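Local coordinates for VlsE1 (Borreliella burgdorferi, PDB 1L8W), which is a variable surface lipoprotein of the Lyme disease spirochaete that probably helps it evade the host immune response through antigenic switching, at residues 58-66 and 278-286; 219-227 and 310-318. All coordinates share one frame; numbering follows the deposited sequence.

Interaction 1 (58-66 and 278-286); sequences KKSDVKTYF and LRGMAKDGK
The C-terminal end of helix 269-281 and the type II turn A282-G285 that follows it receive the side chain of K59, from near the start of helix 59-80. The lysine runs straight over G280 and M281, its CG 3.2 Å from G280 O, and bends only at its last torsion (chi4 -67°), which turns NZ into a cluster of backbone carbonyls. Three hydrogen bonds hold it there. G280 O, 2.7 Å from K59 NZ, is met from above its carbonyl plane, at a C=O...N angle of 102°. A282 O, at 2.8 Å from K59 NZ, is approached far more nearly end-on and also accepts G285 N within the turn. G285 O, likewise 2.8 Å from K59 NZ, offers a lone pair in its carbonyl plane. R279 O lies 2.9 Å from the same K59 NZ. One turn along, V62 and the selenomethionine M281 cross at about a right angle, though the exact position of the M281 methyl is doubtful; V309 of helix 294-333 also touches M281. The carbonyl dipoles would be expected to stabilise the buried ammonium, and its three bonds tie the turn to helix 59-80.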
ATOM      1  N   LYS A  58      10.859   7.441  -2.689  1.00 17.56           N
ATOM      2  CA  LYS A  58      10.170   7.606  -3.953  1.00 16.30           C
ATOM      3  C   LYS A  58       9.310   6.405  -4.307  1.00 15.73           C
ATOM      4  O   LYS A  58       9.494   5.305  -3.782  1.00 14.47           O
ATOM      5  CB  LYS A  58      11.192   7.812  -5.074  1.00 19.13           C
ATOM      6  CG  LYS A  58      12.242   8.871  -4.796  1.00 20.57           C
ATOM      7  CD  LYS A  58      11.615  10.247  -4.669  1.00 24.70           C
ATOM      8  CE  LYS A  58      12.686  11.328  -4.754  1.00 26.99           C
ATOM      9  NZ  LYS A  58      12.187  12.641  -4.283  1.00 32.02           N
ATOM     10  N   LYS A  59       8.369   6.631  -5.216  1.00 14.28           N
ATOM     11  CA  LYS A  59       7.511   5.571  -5.693  1.00 14.50           C
ATOM     12  C   LYS A  59       8.404   4.526  -6.378  1.00 16.90           C
ATOM     13  O   LYS A  59       8.038   3.364  -6.482  1.00 17.63           O
ATOM     14  CB  LYS A  59       6.499   6.129  -6.688  1.00 14.20           C
ATOM     15  CG  LYS A  59       5.511   7.137  -6.097  1.00 11.63           C
ATOM     16  CD  LYS A  59       4.606   7.686  -7.196  1.00 11.07           C
ATOM     17  CE  LYS A  59       3.607   8.729  -6.687  1.00 15.06           C
ATOM     18  NZ  LYS A  59       2.573   8.150  -5.770  1.00 14.65           N
ATOM     19  N   SER A  60       9.575   4.950  -6.849  1.00 15.80           N
ATOM     20  CA  SER A  60      10.500   4.030  -7.509  1.00 16.96           C
ATOM     21  C   SER A  60      11.159   3.108  -6.470  1.00 15.37           C
ATOM     22  O   SER A  60      11.569   1.993  -6.791  1.00 14.13           O
ATOM     23  CB  SER A  60      11.567   4.812  -8.292  1.00 14.58           C
ATOM     24  OG  SER A  60      12.417   5.538  -7.425  1.00 20.10           O
ATOM     25  N   ASP A  61      11.246   3.578  -5.228  1.00 14.57           N
ATOM     26  CA  ASP A  61      11.814   2.785  -4.150  1.00 15.77           C
ATOM     27  C   ASP A  61      10.896   1.588  -3.891  1.00 16.74           C
ATOM     28  O   ASP A  61      11.352   0.528  -3.443  1.00 16.76           O
ATOM     29  CB  ASP A  61      11.940   3.609  -2.865  1.00 18.19           C
ATOM     30  CG  ASP A  61      13.073   4.606  -2.923  1.00 18.54           C
ATOM     31  OD1 ASP A  61      14.192   4.199  -3.295  1.00 22.35           O
ATOM     32  OD2 ASP A  61      12.851   5.790  -2.599  1.00 19.53           O
ATOM     33  N   VAL A  62       9.610   1.765  -4.189  1.00 13.55           N
ATOM     34  CA  VAL A  62       8.623   0.714  -4.000  1.00 16.99           C
ATOM     35  C   VAL A  62       8.901  -0.441  -4.960  1.00 17.30           C
ATOM     36  O   VAL A  62       8.789  -1.614  -4.602  1.00 16.95           O
ATOM     37  CB  VAL A  62       7.184   1.250  -4.245  1.00 19.01           C
ATOM     38  CG1 VAL A  62       6.168   0.116  -4.115  1.00 18.21           C
ATOM     39  CG2 VAL A  62       6.874   2.362  -3.256  1.00 12.37           C
ATOM     40  N   LYS A  63       9.270  -0.095  -6.185  1.00 17.23           N
ATOM     41  CA  LYS A  63       9.574  -1.098  -7.187  1.00 17.75           C
ATOM     42  C   LYS A  63      10.831  -1.830  -6.745  1.00 16.37           C
ATOM     43  O   LYS A  63      10.896  -3.064  -6.785  1.00 17.88           O
ATOM     44  CB  LYS A  63       9.792  -0.434  -8.548  1.00 18.09           C
ATOM     45  CG  LYS A  63       9.927  -1.404  -9.722  1.00 20.85           C
ATOM     46  CD  LYS A  63      10.205  -0.638 -11.004  1.00 21.30           C
ATOM     47  CE  LYS A  63      10.271  -1.555 -12.207  1.00 23.77           C
ATOM     48  NZ  LYS A  63       8.955  -2.160 -12.501  1.00 31.74           N
ATOM     49  N   THR A  64      11.822  -1.060  -6.310  1.00 15.70           N
ATOM     50  CA  THR A  64      13.095  -1.618  -5.850  1.00 12.74           C
ATOM     51  C   THR A  64      12.858  -2.619  -4.718  1.00 13.62           C
ATOM     52  O   THR A  64      13.482  -3.688  -4.673  1.00 11.96           O
ATOM     53  CB  THR A  64      14.030  -0.489  -5.358  1.00 13.11           C
ATOM     54  OG1 THR A  64      14.297   0.404  -6.447  1.00 16.69           O
ATOM     55  CG2 THR A  64      15.347  -1.051  -4.834  1.00 14.34           C
ATOM     56  N   TYR A  65      11.962  -2.260  -3.799  1.00 13.54           N
ATOM     57  CA  TYR A  65      11.620  -3.127  -2.681  1.00 13.60           C
ATOM     58  C   TYR A  65      11.137  -4.490  -3.184  1.00 13.51           C
ATOM     59  O   TYR A  65      11.656  -5.527  -2.767  1.00 15.97           O
ATOM     60  CB  TYR A  65      10.528  -2.490  -1.814  1.00 15.59           C
ATOM     61  CG  TYR A  65       9.904  -3.463  -0.834  1.00 15.88           C
ATOM     62  CD1 TYR A  65      10.526  -3.773   0.384  1.00 13.13           C
ATOM     63  CD2 TYR A  65       8.719  -4.125  -1.154  1.00 16.67           C
ATOM     64  CE1 TYR A  65       9.977  -4.725   1.251  1.00 15.84           C
ATOM     65  CE2 TYR A  65       8.162  -5.077  -0.297  1.00 18.07           C
ATOM     66  CZ  TYR A  65       8.794  -5.376   0.899  1.00 19.37           C
ATOM     67  OH  TYR A  65       8.242  -6.340   1.716  1.00 19.13           O
ATOM     68  N   PHE A  66      10.153  -4.493  -4.079  1.00 13.55           N
ATOM     69  CA  PHE A  66       9.641  -5.755  -4.614  1.00 13.36           C
ATOM     70  C   PHE A  66      10.697  -6.551  -5.385  1.00 12.74           C
ATOM     71  O   PHE A  66      10.814  -7.757  -5.196  1.00 12.72           O
ATOM     72  CB  PHE A  66       8.411  -5.520  -5.508  1.00 15.04           C
ATOM     73  CG  PHE A  66       7.169  -5.109  -4.751  1.00 14.52           C
ATOM     74  CD1 PHE A  66       6.682  -5.888  -3.704  1.00 16.83           C
ATOM     75  CD2 PHE A  66       6.478  -3.951  -5.100  1.00 12.96           C
ATOM     76  CE1 PHE A  66       5.513  -5.514  -3.011  1.00 17.39           C
ATOM     77  CE2 PHE A  66       5.321  -3.572  -4.425  1.00 11.59           C
ATOM     78  CZ  PHE A  66       4.835  -4.350  -3.380  1.00 16.03           C
ATOM     79  N   LEU A 278      -1.971   3.289  -1.159  1.00 14.70           N
ATOM     80  CA  LEU A 278      -2.063   2.910  -2.566  1.00 16.55           C
ATOM     81  C   LEU A 278      -1.749   4.093  -3.473  1.00 18.45           C
ATOM     82  O   LEU A 278      -1.040   3.948  -4.470  1.00 20.48           O
ATOM     83  CB  LEU A 278      -3.461   2.389  -2.895  1.00 13.69           C
ATOM     84  CG  LEU A 278      -3.738   0.912  -2.610  1.00 17.24           C
ATOM     85  CD1 LEU A 278      -5.230   0.656  -2.660  1.00 14.22           C
ATOM     86  CD2 LEU A 278      -2.998   0.040  -3.623  1.00 12.18           C
ATOM     87  N   ARG A 279      -2.273   5.265  -3.120  1.00 16.09           N
ATOM     88  CA  ARG A 279      -2.059   6.466  -3.910  1.00 16.13           C
ATOM     89  C   ARG A 279      -0.585   6.851  -3.896  1.00 17.93           C
ATOM     90  O   ARG A 279      -0.013   7.180  -4.935  1.00 14.44           O
ATOM     91  CB  ARG A 279      -2.905   7.603  -3.353  1.00 15.36           C
ATOM     92  CG  ARG A 279      -2.728   8.925  -4.054  1.00 13.97           C
ATOM     93  CD  ARG A 279      -3.946   9.229  -4.875  1.00 20.36           C
ATOM     94  NE  ARG A 279      -4.173  10.653  -4.989  1.00 17.24           N
ATOM     95  CZ  ARG A 279      -5.130  11.195  -5.732  1.00 19.41           C
ATOM     96  NH1 ARG A 279      -5.946  10.423  -6.440  1.00 18.82           N
ATOM     97  NH2 ARG A 279      -5.286  12.508  -5.742  1.00 17.02           N
ATOM     98  N   GLY A 280       0.017   6.798  -2.709  1.00 19.08           N
ATOM     99  CA  GLY A 280       1.423   7.124  -2.569  1.00 18.32           C
ATOM    100  C   GLY A 280       2.363   6.184  -3.315  1.00 19.90           C
ATOM    101  O   GLY A 280       3.424   6.608  -3.771  1.00 21.14           O
HETATM  102  N   MSE A 281       1.988   4.914  -3.447  1.00 19.92           N
HETATM  103  CA  MSE A 281       2.829   3.945  -4.145  1.00 20.54           C
HETATM  104  C   MSE A 281       2.626   3.955  -5.659  1.00 19.39           C
HETATM  105  O   MSE A 281       3.551   3.650  -6.415  1.00 18.46           O
HETATM  106  CB  MSE A 281       2.548   2.515  -3.662  1.00 20.81           C
HETATM  107  CG  MSE A 281       2.819   2.220  -2.207  1.00 27.62           C
HETATM  108 SE   MSE A 281       2.435   0.335  -1.799  1.00 35.37          SE
HETATM  109  CE  MSE A 281       4.203  -0.354  -1.814  1.00 35.08           C
ATOM    110  N   ALA A 282       1.415   4.285  -6.101  1.00 17.89           N
ATOM    111  CA  ALA A 282       1.115   4.256  -7.522  1.00 17.78           C
ATOM    112  C   ALA A 282       1.581   5.436  -8.370  1.00 17.07           C
ATOM    113  O   ALA A 282       1.729   6.557  -7.894  1.00 19.35           O
ATOM    114  CB  ALA A 282      -0.379   4.038  -7.723  1.00 16.20           C
ATOM    115  N   LYS A 283       1.810   5.146  -9.644  1.00 17.33           N
ATOM    116  CA  LYS A 283       2.215   6.132 -10.633  1.00 19.05           C
ATOM    117  C   LYS A 283       1.118   7.192 -10.775  1.00 19.83           C
ATOM    118  O   LYS A 283      -0.066   6.860 -10.796  1.00 19.06           O
ATOM    119  CB  LYS A 283       2.429   5.433 -11.976  1.00 21.49           C
ATOM    120  CG  LYS A 283       2.332   6.339 -13.192  1.00 24.23           C
ATOM    121  CD  LYS A 283       2.202   5.519 -14.465  1.00 29.77           C
ATOM    122  CE  LYS A 283       3.466   5.575 -15.301  1.00 32.08           C
ATOM    123  NZ  LYS A 283       3.682   6.924 -15.883  1.00 31.28           N
ATOM    124  N   ASP A 284       1.533   8.454 -10.886  1.00 20.95           N
ATOM    125  CA  ASP A 284       0.638   9.603 -11.024  1.00 22.59           C
ATOM    126  C   ASP A 284      -0.220   9.882  -9.793  1.00 23.86           C
ATOM    127  O   ASP A 284      -1.095  10.751  -9.829  1.00 25.40           O
ATOM    128  CB  ASP A 284      -0.281   9.454 -12.241  1.00 25.90           C
ATOM    129  CG  ASP A 284       0.477   9.490 -13.561  1.00 28.48           C
ATOM    130  OD1 ASP A 284       1.496  10.215 -13.653  1.00 27.45           O
ATOM    131  OD2 ASP A 284       0.037   8.804 -14.511  1.00 25.61           O
ATOM    132  N   GLY A 285       0.019   9.148  -8.710  1.00 22.38           N
ATOM    133  CA  GLY A 285      -0.752   9.373  -7.501  1.00 21.85           C
ATOM    134  C   GLY A 285      -0.157  10.521  -6.715  1.00 20.85           C
ATOM    135  O   GLY A 285       0.957  10.410  -6.220  1.00 22.41           O
ATOM    136  N   LYS A 286      -0.889  11.624  -6.596  1.00 21.78           N
ATOM    137  CA  LYS A 286      -0.402  12.796  -5.869  1.00 22.26           C
ATOM    138  C   LYS A 286      -1.466  13.368  -4.934  1.00 21.31           C
ATOM    139  O   LYS A 286      -2.646  13.071  -5.069  1.00 20.52           O
ATOM    140  CB  LYS A 286       0.026  13.875  -6.861  1.00 24.00           C
ATOM    141  CG  LYS A 286       0.976  13.375  -7.927  1.00 27.70           C
ATOM    142  CD  LYS A 286       1.194  14.430  -8.997  1.00 29.60           C
ATOM    143  CE  LYS A 286       2.196  13.961 -10.042  1.00 29.83           C
ATOM    144  NZ  LYS A 286       2.401  15.003 -11.085  1.00 33.47           N
TER

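Interaction 2 (219-227 and 310-318); sequences SGEQILSAI and RKVLGAITG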
ATOM      1  N   SER A 219      -2.557  -0.313  12.261  1.00 22.42           N
ATOM      2  CA  SER A 219      -1.277  -0.987  12.115  1.00 22.57           C
ATOM      3  C   SER A 219      -1.055  -1.320  10.636  1.00 22.26           C
ATOM      4  O   SER A 219      -1.923  -1.077   9.797  1.00 22.91           O
ATOM      5  CB  SER A 219      -1.245  -2.259  12.984  1.00 22.21           C
ATOM      6  OG  SER A 219      -2.090  -3.287  12.474  1.00 21.82           O
ATOM      7  N   GLY A 220       0.111  -1.864  10.316  1.00 24.34           N
ATOM      8  CA  GLY A 220       0.401  -2.219   8.938  1.00 22.43           C
ATOM      9  C   GLY A 220      -0.482  -3.357   8.474  1.00 23.23           C
ATOM     10  O   GLY A 220      -0.969  -3.350   7.340  1.00 22.74           O
ATOM     11  N   GLU A 221      -0.685  -4.342   9.349  1.00 23.63           N
ATOM     12  CA  GLU A 221      -1.532  -5.489   9.031  1.00 25.95           C
ATOM     13  C   GLU A 221      -2.923  -5.028   8.598  1.00 26.40           C
ATOM     14  O   GLU A 221      -3.444  -5.466   7.565  1.00 27.77           O
ATOM     15  CB  GLU A 221      -1.674  -6.411  10.243  1.00 29.38           C
ATOM     16  CG  GLU A 221      -0.385  -7.054  10.717  1.00 32.97           C
ATOM     17  CD  GLU A 221       0.643  -6.031  11.165  1.00 36.20           C
ATOM     18  OE1 GLU A 221       0.276  -5.121  11.938  1.00 37.24           O
ATOM     19  OE2 GLU A 221       1.818  -6.141  10.750  1.00 37.63           O
ATOM     20  N   GLN A 222      -3.520  -4.136   9.384  1.00 25.18           N
ATOM     21  CA  GLN A 222      -4.856  -3.623   9.083  1.00 24.21           C
ATOM     22  C   GLN A 222      -4.925  -2.928   7.731  1.00 23.14           C
ATOM     23  O   GLN A 222      -5.885  -3.108   6.989  1.00 25.01           O
ATOM     24  CB  GLN A 222      -5.316  -2.665  10.187  1.00 20.84           C
ATOM     25  CG  GLN A 222      -5.658  -3.350  11.495  1.00 19.66           C
ATOM     26  CD  GLN A 222      -6.069  -2.359  12.570  1.00 22.78           C
ATOM     27  OE1 GLN A 222      -5.229  -1.703  13.181  1.00 18.26           O
ATOM     28  NE2 GLN A 222      -7.374  -2.233  12.788  1.00 25.54           N
ATOM     29  N   ILE A 223      -3.914  -2.123   7.416  1.00 23.43           N
ATOM     30  CA  ILE A 223      -3.876  -1.432   6.131  1.00 22.81           C
ATOM     31  C   ILE A 223      -3.700  -2.467   5.012  1.00 21.47           C
ATOM     32  O   ILE A 223      -4.278  -2.335   3.935  1.00 20.68           O
ATOM     33  CB  ILE A 223      -2.718  -0.412   6.076  1.00 21.02           C
ATOM     34  CG1 ILE A 223      -2.884   0.622   7.196  1.00 22.78           C
ATOM     35  CG2 ILE A 223      -2.727   0.300   4.745  1.00 17.47           C
ATOM     36  CD1 ILE A 223      -1.654   1.491   7.436  1.00 20.12           C
ATOM     37  N   LEU A 224      -2.911  -3.499   5.289  1.00 20.81           N
ATOM     38  CA  LEU A 224      -2.661  -4.569   4.332  1.00 22.09           C
ATOM     39  C   LEU A 224      -3.976  -5.281   4.024  1.00 23.64           C
ATOM     40  O   LEU A 224      -4.321  -5.496   2.863  1.00 24.61           O
ATOM     41  CB  LEU A 224      -1.668  -5.581   4.913  1.00 21.96           C
ATOM     42  CG  LEU A 224      -0.498  -6.072   4.048  1.00 21.16           C
ATOM     43  CD1 LEU A 224       0.032  -7.376   4.629  1.00 19.04           C
ATOM     44  CD2 LEU A 224      -0.939  -6.291   2.614  1.00 19.28           C
ATOM     45  N   SER A 225      -4.708  -5.642   5.077  1.00 24.52           N
ATOM     46  CA  SER A 225      -5.984  -6.332   4.934  1.00 22.85           C
ATOM     47  C   SER A 225      -6.977  -5.489   4.131  1.00 22.28           C
ATOM     48  O   SER A 225      -7.674  -6.000   3.250  1.00 20.16           O
ATOM     49  CB  SER A 225      -6.561  -6.655   6.319  1.00 24.03           C
ATOM     50  OG  SER A 225      -7.705  -7.489   6.220  1.00 28.84           O
ATOM     51  N   ALA A 226      -7.042  -4.197   4.432  1.00 21.29           N
ATOM     52  CA  ALA A 226      -7.952  -3.308   3.713  1.00 21.11           C
ATOM     53  C   ALA A 226      -7.643  -3.297   2.210  1.00 21.69           C
ATOM     54  O   ALA A 226      -8.549  -3.169   1.388  1.00 21.23           O
ATOM     55  CB  ALA A 226      -7.865  -1.883   4.281  1.00 19.34           C
ATOM     56  N   ILE A 227      -6.368  -3.424   1.849  1.00 21.72           N
ATOM     57  CA  ILE A 227      -5.999  -3.430   0.434  1.00 23.20           C
ATOM     58  C   ILE A 227      -6.359  -4.775  -0.192  1.00 22.67           C
ATOM     59  O   ILE A 227      -6.833  -4.844  -1.322  1.00 22.71           O
ATOM     60  CB  ILE A 227      -4.488  -3.147   0.234  1.00 23.35           C
ATOM     61  CG1 ILE A 227      -4.164  -1.707   0.670  1.00 19.75           C
ATOM     62  CG2 ILE A 227      -4.114  -3.356  -1.236  1.00 21.94           C
ATOM     63  CD1 ILE A 227      -2.662  -1.370   0.711  1.00 15.37           C
ATOM     64  N   ARG A 310       5.368   2.664   4.414  1.00 17.67           N
ATOM     65  CA  ARG A 310       6.311   1.932   5.249  1.00 14.19           C
ATOM     66  C   ARG A 310       5.584   0.876   6.085  1.00 16.26           C
ATOM     67  O   ARG A 310       6.120  -0.209   6.313  1.00 16.29           O
ATOM     68  CB  ARG A 310       7.077   2.879   6.178  1.00 15.58           C
ATOM     69  CG  ARG A 310       8.155   3.721   5.505  1.00 14.90           C
ATOM     70  CD  ARG A 310       9.056   4.382   6.538  1.00 10.48           C
ATOM     71  NE  ARG A 310       8.359   5.405   7.315  1.00 20.54           N
ATOM     72  CZ  ARG A 310       8.493   6.715   7.125  1.00 16.15           C
ATOM     73  NH1 ARG A 310       9.306   7.178   6.185  1.00 18.02           N
ATOM     74  NH2 ARG A 310       7.815   7.563   7.877  1.00 15.85           N
ATOM     75  N   LYS A 311       4.372   1.188   6.550  1.00 15.31           N
ATOM     76  CA  LYS A 311       3.605   0.231   7.351  1.00 12.96           C
ATOM     77  C   LYS A 311       3.146  -0.964   6.508  1.00 15.22           C
ATOM     78  O   LYS A 311       3.237  -2.117   6.943  1.00 15.88           O
ATOM     79  CB  LYS A 311       2.373   0.896   7.993  1.00 11.68           C
ATOM     80  CG  LYS A 311       2.668   1.762   9.209  1.00 12.18           C
ATOM     81  CD  LYS A 311       1.370   2.190   9.926  1.00  9.34           C
ATOM     82  CE  LYS A 311       1.696   2.893  11.248  1.00  8.89           C
ATOM     83  NZ  LYS A 311       0.473   3.240  12.020  1.00  6.30           N
ATOM     84  N   VAL A 312       2.638  -0.695   5.312  1.00 15.45           N
ATOM     85  CA  VAL A 312       2.179  -1.777   4.441  1.00 17.62           C
ATOM     86  C   VAL A 312       3.315  -2.710   3.978  1.00 15.46           C
ATOM     87  O   VAL A 312       3.191  -3.936   4.061  1.00 18.62           O
ATOM     88  CB  VAL A 312       1.422  -1.208   3.221  1.00 14.93           C
ATOM     89  CG1 VAL A 312       2.144  -0.006   2.705  1.00 24.22           C
ATOM     90  CG2 VAL A 312       1.324  -2.248   2.124  1.00 20.65           C
ATOM     91  N   LEU A 313       4.425  -2.139   3.527  1.00 13.13           N
ATOM     92  CA  LEU A 313       5.563  -2.938   3.060  1.00 12.80           C
ATOM     93  C   LEU A 313       6.234  -3.708   4.192  1.00 12.90           C
ATOM     94  O   LEU A 313       6.739  -4.809   3.993  1.00 12.65           O
ATOM     95  CB  LEU A 313       6.602  -2.043   2.383  1.00 14.16           C
ATOM     96  CG  LEU A 313       6.171  -1.303   1.122  1.00 14.93           C
ATOM     97  CD1 LEU A 313       7.374  -0.584   0.526  1.00 17.83           C
ATOM     98  CD2 LEU A 313       5.610  -2.296   0.129  1.00 16.41           C
ATOM     99  N   GLY A 314       6.264  -3.113   5.375  1.00 11.47           N
ATOM    100  CA  GLY A 314       6.849  -3.790   6.515  1.00 13.83           C
ATOM    101  C   GLY A 314       6.001  -4.999   6.874  1.00 14.60           C
ATOM    102  O   GLY A 314       6.530  -6.050   7.223  1.00 17.27           O
ATOM    103  N   ALA A 315       4.681  -4.864   6.773  1.00 12.50           N
ATOM    104  CA  ALA A 315       3.800  -5.982   7.093  1.00 15.96           C
ATOM    105  C   ALA A 315       3.956  -7.100   6.045  1.00 18.47           C
ATOM    106  O   ALA A 315       3.892  -8.288   6.371  1.00 19.38           O
ATOM    107  CB  ALA A 315       2.337  -5.499   7.169  1.00 12.56           C
ATOM    108  N   ILE A 316       4.165  -6.712   4.789  1.00 19.76           N
ATOM    109  CA  ILE A 316       4.347  -7.686   3.722  1.00 19.30           C
ATOM    110  C   ILE A 316       5.630  -8.448   4.032  1.00 19.06           C
ATOM    111  O   ILE A 316       5.687  -9.673   3.903  1.00 20.45           O
ATOM    112  CB  ILE A 316       4.454  -6.994   2.336  1.00 18.46           C
ATOM    113  CG1 ILE A 316       3.084  -6.439   1.924  1.00 14.67           C
ATOM    114  CG2 ILE A 316       4.957  -7.978   1.292  1.00 14.35           C
ATOM    115  CD1 ILE A 316       3.093  -5.695   0.599  1.00 15.51           C
ATOM    116  N   THR A 317       6.643  -7.717   4.475  1.00 19.01           N
ATOM    117  CA  THR A 317       7.919  -8.314   4.840  1.00 17.98           C
ATOM    118  C   THR A 317       7.731  -9.314   5.987  1.00 20.24           C
ATOM    119  O   THR A 317       8.280 -10.417   5.960  1.00 20.91           O
ATOM    120  CB  THR A 317       8.920  -7.222   5.259  1.00 19.30           C
ATOM    121  OG1 THR A 317       9.226  -6.405   4.126  1.00 20.40           O
ATOM    122  CG2 THR A 317      10.210  -7.831   5.797  1.00 20.92           C
ATOM    123  N   GLY A 318       6.946  -8.930   6.991  1.00 20.65           N
ATOM    124  CA  GLY A 318       6.712  -9.820   8.115  1.00 20.35           C
ATOM    125  C   GLY A 318       5.930 -11.054   7.699  1.00 21.40           C
ATOM    126  O   GLY A 318       6.254 -12.171   8.099  1.00 22.19           O
TER
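S219, the N-cap residue of helix 220-230, starts the contact by laying its backbone against the aliphatic part of K311; its own OG donates a hydrogen bond to E221 OE1. At G220 the two helices come closest: its CA is 3.5 Å from K311 O in a CA-H...O contact, and the methyl of A315 rests 3.8 Å from G220 C. Without a side chain at G220 the backbones can meet here, where the axes of the two segments approach to 7.9 Å and cross at -90°. E221 begins by pointing away, but a bend at chi2 (62°) brings its carboxylate round to A315, with OE2 3.7 Å from A315 CB. I223 reaches back toward K311, its CD1 4.0 Å from K311 CD, the two chains crossing at about a right angle. K311 stays extended past CG and carries NZ to the carbonyls of V215, near the end of helix 205-216, and V218, in the link to helix 220-230. L224 spreads its two methyls over A315 and I316: its CD1 lies 3.9 Å from A315 CB, while CD2 sits 4.1 Å from I316 CG1, again with the chains of L224 and I316 crosswise. I227 closes the row, with CD1 4.3 Å from V312 CG2. L224 and I227 also touch helix 153-170, and I223 touches A273 of helix 269-281, which places this crossing in the helical core. The joint between the two segments is therefore mainly apolar, resting on close backbone approach and small residues, while the two carbonyls that hold K311 NZ would probably help to stabilise its charge.

From the N terminus the chain enters helix 59-80 at 58-66, passes helices 106-131 and 153-170, and reaches 219-227 before 278-286 closes the long loop of interaction 1. Helix 294-333 then brings 310-318 back to 219-227 and closes interaction 2. The segments alternate, so the two loops cross rather than nest. Their centres lie 15 Å apart, yet they touch directly through Y65: its OH is 2.6 Å from T317 OG1 and 3.1 Å from L313 O, both probable hydrogen bonds. Helix 294-333 therefore bridges both contacts, linking helix 59-80 and the end of helix 269-281 with the transverse helix 220-230 in one helical body.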